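Local coordinates for conserved hypothetical secreted protein (Helicobacter pylori, PDB 4RNZ), which probably acts as a zinc-dependent endopeptidase of the M23 family on cell-wall peptidoglycan and is a determinant of the bacterium's cell shape, at residues K91-S96 and K107-P112; K251-H256 and Q284-V289. All coordinates share one frame; numbering follows the deposited sequence.

Contact 1 of 2, residues K91-S96 and K107-P112; sequences KTLLLS and KATNDP. With PO4 (phosphate ion), chain G.
L93 in strand 87-96 and A108 in the last turn of helix 101-109 bring their CA atoms to 7.9 Å, so the end of the helix lies over the strand with one layer of side chains between them. L93 carries most of the strand's share of the contact. Its CG stands anti to the backbone N (chi1 173°), which carries the two methyls out to separate targets: CD1 lies 3.6 Å from A108 CB, while CD2 is 4.1 Å from T109 CG2, in a meeting where the two side chains run at about a right angle. F357 of strand 357-361 touches A108, and I139 of strand 136-146 touches L93. T109 turns its methyl to the leucine and its hydroxyl to the backbone: OG1 accepts from D111 N at 3.0 Å, an ST turn, and also bonds to I105 O. N110 leaves the helix with positive phi, and D111 then N-caps helix 112-121 through OD1 to L113 N, while OD2 forms a salt bridge with R143 NH1 of strand 136-146. Two residues before L93, K91 NZ donates to phosphate O4 at 3.1 Å, the chain bending at its last torsion; K89 and Y145 bind the same ion. Across the interface itself the attraction is therefore dispersion between methyl groups, and T109 OG1 and the D111 carboxylate find their partners in the turn, the next helix and R143.

Contact 2 of 2, residues K251-H256 and Q284-V289; sequences KVVEIH and QIIGRV
The carboxylate of E254 is gripped by two cations, K246 on OE2 and R261 on OE1, on the face of strand 252-257 turned from I286, and its neighbours V253 and I255 point the other way, toward that isoleucine. I286 of strand 285-289 meets both. Its CD1 and that of I255 meet tip to tip at 4.1 Å, and the same methyl of I286 lies 4.4 Å from V253 CG1. V253 CG2 lies 4.4 Å from I286 O. With CG1 held between the backbone N and carbonyl carbon (chi1 56°) and the outer chain extended, I286 projects as a straight rod at the opposing strand. In the M23 peptidase region this joins two antiparallel sheets face to face: the large one holding strand 252-257 and a three-stranded one in which 285-289 is the central strand, flanked by 231-233 and 269-270. A classic beta bulge interrupts that central strand, I286 and G287 both standing opposite I232. G287 adopts phi/psi of 161°/-157°, where a CB would collide with the preceding carbonyl O, so glycine suits the bulge. Y264 also touches both I255 and I286, while F270, M267 and L274 also touch V253. At the far end of strand 285-289, R288 NH1 bonds to G229 O and V289 O accepts a hydrogen bond from S268 OG.

Overall arrangement
Contacts 1 and 2 follow one another along the chain, the first closing before the second opens, and they occupy opposite sides of its centre, with their own centres 37 Å apart and their nearest atoms about 14 Å apart. Neither touches the other. Contact 2 is the one tied to the metallopeptidase region: the side chain of V253 is about 11 Å from that of H301, which with H219, D223 and E34 binds the zinc ion. Contact 1 lies away from that site, its bound phosphate probably coming from the crystallisation liquor; a nickel ion sits about 12 Å from the side chain of L93. Both contacts apply one principle, apolar side chains joining a strand to a second layer.

Contact 1 of 2, residues K91-S96 and K107-P112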
# COMPACT_ATOMS: atom_id res chain seq x y z
N LYS A 91 -0.48 -4.16 18.02
CA LYS A 91 -0.87 -3.28 19.13
C LYS A 91 -2.36 -3.01 19.10
O LYS A 91 -2.99 -3.10 18.04
CB LYS A 91 -0.16 -1.94 19.08
CG LYS A 91 1.34 -2.04 19.28
CD LYS A 91 1.97 -0.73 19.71
CE LYS A 91 3.31 -0.98 20.39
NZ LYS A 91 4.21 -1.76 19.50
N THR A 92 -2.89 -2.63 20.26
CA THR A 92 -4.25 -2.14 20.37
C THR A 92 -4.29 -0.74 20.94
O THR A 92 -3.92 -0.51 22.10
CB THR A 92 -5.10 -3.06 21.24
OG1 THR A 92 -5.07 -4.37 20.68
CG2 THR A 92 -6.55 -2.57 21.30
N LEU A 93 -4.75 0.20 20.12
CA LEU A 93 -5.02 1.54 20.57
C LEU A 93 -6.46 1.61 21.08
O LEU A 93 -7.40 1.28 20.35
CB LEU A 93 -4.85 2.53 19.43
CG LEU A 93 -5.25 3.98 19.71
CD1 LEU A 93 -4.42 4.59 20.82
CD2 LEU A 93 -5.08 4.78 18.43
N LEU A 94 -6.62 2.04 22.33
CA LEU A 94 -7.93 2.41 22.88
C LEU A 94 -7.94 3.90 23.21
O LEU A 94 -7.04 4.43 23.88
CB LEU A 94 -8.20 1.61 24.15
CG LEU A 94 -8.09 0.10 24.06
CD1 LEU A 94 -8.26 -0.49 25.45
CD2 LEU A 94 -9.12 -0.49 23.10
N LEU A 95 -8.97 4.59 22.76
CA LEU A 95 -8.94 6.04 22.86
C LEU A 95 -10.32 6.59 23.23
O LEU A 95 -11.34 6.13 22.69
CB LEU A 95 -8.48 6.56 21.51
CG LEU A 95 -8.05 7.99 21.34
CD1 LEU A 95 -7.00 8.00 20.24
CD2 LEU A 95 -9.25 8.87 20.99
N SER A 96 -10.34 7.56 24.14
CA SER A 96 -11.54 8.36 24.40
C SER A 96 -11.30 9.73 23.80
O SER A 96 -10.35 10.40 24.16
CB SER A 96 -11.82 8.49 25.91
OG SER A 96 -12.94 9.33 26.13
N LYS A 107 -1.40 11.98 19.22
CA LYS A 107 -0.95 12.07 20.60
C LYS A 107 -0.56 10.71 21.14
O LYS A 107 0.48 10.58 21.78
CB LYS A 107 -2.00 12.69 21.52
CG LYS A 107 -1.45 12.94 22.92
CD LYS A 107 -2.53 13.12 23.97
CE LYS A 107 -1.88 13.44 25.31
NZ LYS A 107 -2.85 13.42 26.44
N ALA A 108 -1.38 9.69 20.87
CA ALA A 108 -1.17 8.34 21.42
C ALA A 108 -0.14 7.48 20.70
O ALA A 108 0.40 6.53 21.29
CB ALA A 108 -2.49 7.60 21.48
N THR A 109 0.12 7.76 19.42
CA THR A 109 1.00 6.88 18.61
C THR A 109 2.16 7.57 17.93
O THR A 109 3.03 6.92 17.39
CB THR A 109 0.18 6.22 17.48
OG1 THR A 109 -0.25 7.24 16.55
CG2 THR A 109 -1.04 5.50 18.06
N ASN A 110 2.10 8.90 17.89
CA ASN A 110 2.98 9.70 17.07
C ASN A 110 3.08 9.21 15.62
O ASN A 110 4.13 9.32 14.99
CB ASN A 110 4.36 9.78 17.72
CG ASN A 110 5.19 10.91 17.16
OD1 ASN A 110 4.72 12.05 17.01
ND2 ASN A 110 6.44 10.61 16.83
N ASP A 111 1.97 8.70 15.08
CA ASP A 111 1.99 8.11 13.74
C ASP A 111 0.92 8.63 12.78
O ASP A 111 -0.20 8.13 12.75
CB ASP A 111 1.88 6.61 13.83
CG ASP A 111 2.00 5.97 12.45
OD1 ASP A 111 2.50 6.61 11.51
OD2 ASP A 111 1.60 4.84 12.32
N PRO A 112 1.29 9.59 11.95
CA PRO A 112 0.43 10.12 10.90
C PRO A 112 -0.06 9.06 9.91
O PRO A 112 -1.15 9.18 9.38
CB PRO A 112 1.30 11.18 10.23
CG PRO A 112 2.26 11.60 11.30
CD PRO A 112 2.56 10.34 12.05
P PO4 G . 7.96 0.18 18.66
O1 PO4 G . 7.32 0.55 17.33
O2 PO4 G . 8.29 1.46 19.39
O3 PO4 G . 9.22 -0.63 18.47
O4 PO4 G . 7.07 -0.67 19.54

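Contact 2 of 2, residues K251-H256 and Q284-V289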
# COMPACT_ATOMS: atom_id res chain seq x y z
N LYS A 251 6.63 6.27 -20.26
CA LYS A 251 5.74 7.35 -19.82
C LYS A 251 4.66 6.81 -18.90
O LYS A 251 4.02 5.81 -19.20
CB LYS A 251 5.08 8.07 -21.01
CG LYS A 251 6.03 8.96 -21.79
CD LYS A 251 5.36 9.68 -22.94
CE LYS A 251 6.38 10.05 -24.00
NZ LYS A 251 5.69 10.77 -25.09
N VAL A 252 4.45 7.51 -17.79
CA VAL A 252 3.56 7.04 -16.76
C VAL A 252 2.84 8.21 -16.07
O VAL A 252 3.38 9.32 -15.92
CB VAL A 252 4.33 6.13 -15.77
CG1 VAL A 252 5.57 6.84 -15.24
CG2 VAL A 252 3.45 5.71 -14.61
N VAL A 253 1.60 7.96 -15.71
CA VAL A 253 0.81 8.89 -14.90
C VAL A 253 0.45 8.16 -13.63
O VAL A 253 0.10 6.97 -13.67
CB VAL A 253 -0.51 9.26 -15.62
CG1 VAL A 253 -1.45 10.04 -14.69
CG2 VAL A 253 -0.23 10.04 -16.89
N GLU A 254 0.53 8.88 -12.52
CA GLU A 254 0.16 8.37 -11.22
C GLU A 254 -0.89 9.30 -10.67
O GLU A 254 -0.74 10.52 -10.75
CB GLU A 254 1.39 8.31 -10.28
CG GLU A 254 2.53 7.50 -10.89
CD GLU A 254 3.65 7.18 -9.89
OE1 GLU A 254 3.56 7.66 -8.75
OE2 GLU A 254 4.60 6.46 -10.27
N ILE A 255 -1.96 8.71 -10.18
CA ILE A 255 -3.10 9.43 -9.64
C ILE A 255 -3.37 8.94 -8.23
O ILE A 255 -3.29 7.74 -7.97
CB ILE A 255 -4.34 9.21 -10.54
CG1 ILE A 255 -4.17 9.98 -11.85
CG2 ILE A 255 -5.62 9.63 -9.82
CD1 ILE A 255 -4.97 9.40 -13.01
N HIS A 256 -3.70 9.87 -7.33
CA HIS A 256 -3.99 9.55 -5.94
C HIS A 256 -5.43 9.84 -5.58
O HIS A 256 -5.99 10.87 -5.99
CB HIS A 256 -3.12 10.38 -5.00
CG HIS A 256 -1.66 10.14 -5.16
ND1 HIS A 256 -0.95 10.57 -6.25
CD2 HIS A 256 -0.78 9.51 -4.36
CE1 HIS A 256 0.31 10.21 -6.13
NE2 HIS A 256 0.45 9.58 -4.98
N GLN A 284 -12.08 9.95 -17.47
CA GLN A 284 -11.41 10.98 -18.23
C GLN A 284 -10.22 10.40 -18.96
O GLN A 284 -9.48 9.61 -18.39
CB GLN A 284 -10.94 12.05 -17.26
CG GLN A 284 -10.22 13.24 -17.87
CD GLN A 284 -9.95 14.27 -16.81
OE1 GLN A 284 -10.66 14.36 -15.83
NE2 GLN A 284 -8.95 15.07 -17.01
N ILE A 285 -10.01 10.81 -20.21
CA ILE A 285 -8.86 10.35 -21.01
C ILE A 285 -7.58 10.94 -20.40
O ILE A 285 -7.51 12.13 -20.19
CB ILE A 285 -8.96 10.79 -22.50
CG1 ILE A 285 -10.17 10.11 -23.18
CG2 ILE A 285 -7.71 10.40 -23.27
CD1 ILE A 285 -10.64 10.77 -24.46
N ILE A 286 -6.59 10.10 -20.11
CA ILE A 286 -5.32 10.57 -19.56
C ILE A 286 -4.13 10.31 -20.48
O ILE A 286 -3.02 10.77 -20.20
CB ILE A 286 -5.07 9.99 -18.15
CG1 ILE A 286 -5.11 8.46 -18.14
CG2 ILE A 286 -6.12 10.51 -17.19
CD1 ILE A 286 -4.70 7.88 -16.79
N GLY A 287 -4.36 9.64 -21.61
CA GLY A 287 -3.30 9.35 -22.55
C GLY A 287 -3.61 8.22 -23.51
O GLY A 287 -4.78 7.89 -23.74
N ARG A 288 -2.56 7.61 -24.03
CA ARG A 288 -2.66 6.62 -25.05
C ARG A 288 -1.64 5.55 -24.80
O ARG A 288 -0.51 5.85 -24.36
CB ARG A 288 -2.39 7.24 -26.42
CG ARG A 288 -3.45 8.19 -26.95
CD ARG A 288 -2.98 8.73 -28.31
NE ARG A 288 -3.99 9.57 -28.95
CZ ARG A 288 -4.95 9.12 -29.76
NH1 ARG A 288 -5.07 7.82 -30.04
NH2 ARG A 288 -5.79 9.96 -30.30
N VAL A 289 -1.99 4.32 -25.14
CA VAL A 289 -1.11 3.18 -24.98
C VAL A 289 0.14 3.31 -25.85
O VAL A 289 0.08 3.74 -27.01
CB VAL A 289 -1.83 1.87 -25.38
CG1 VAL A 289 -0.87 0.69 -25.46
CG2 VAL A 289 -2.95 1.56 -24.41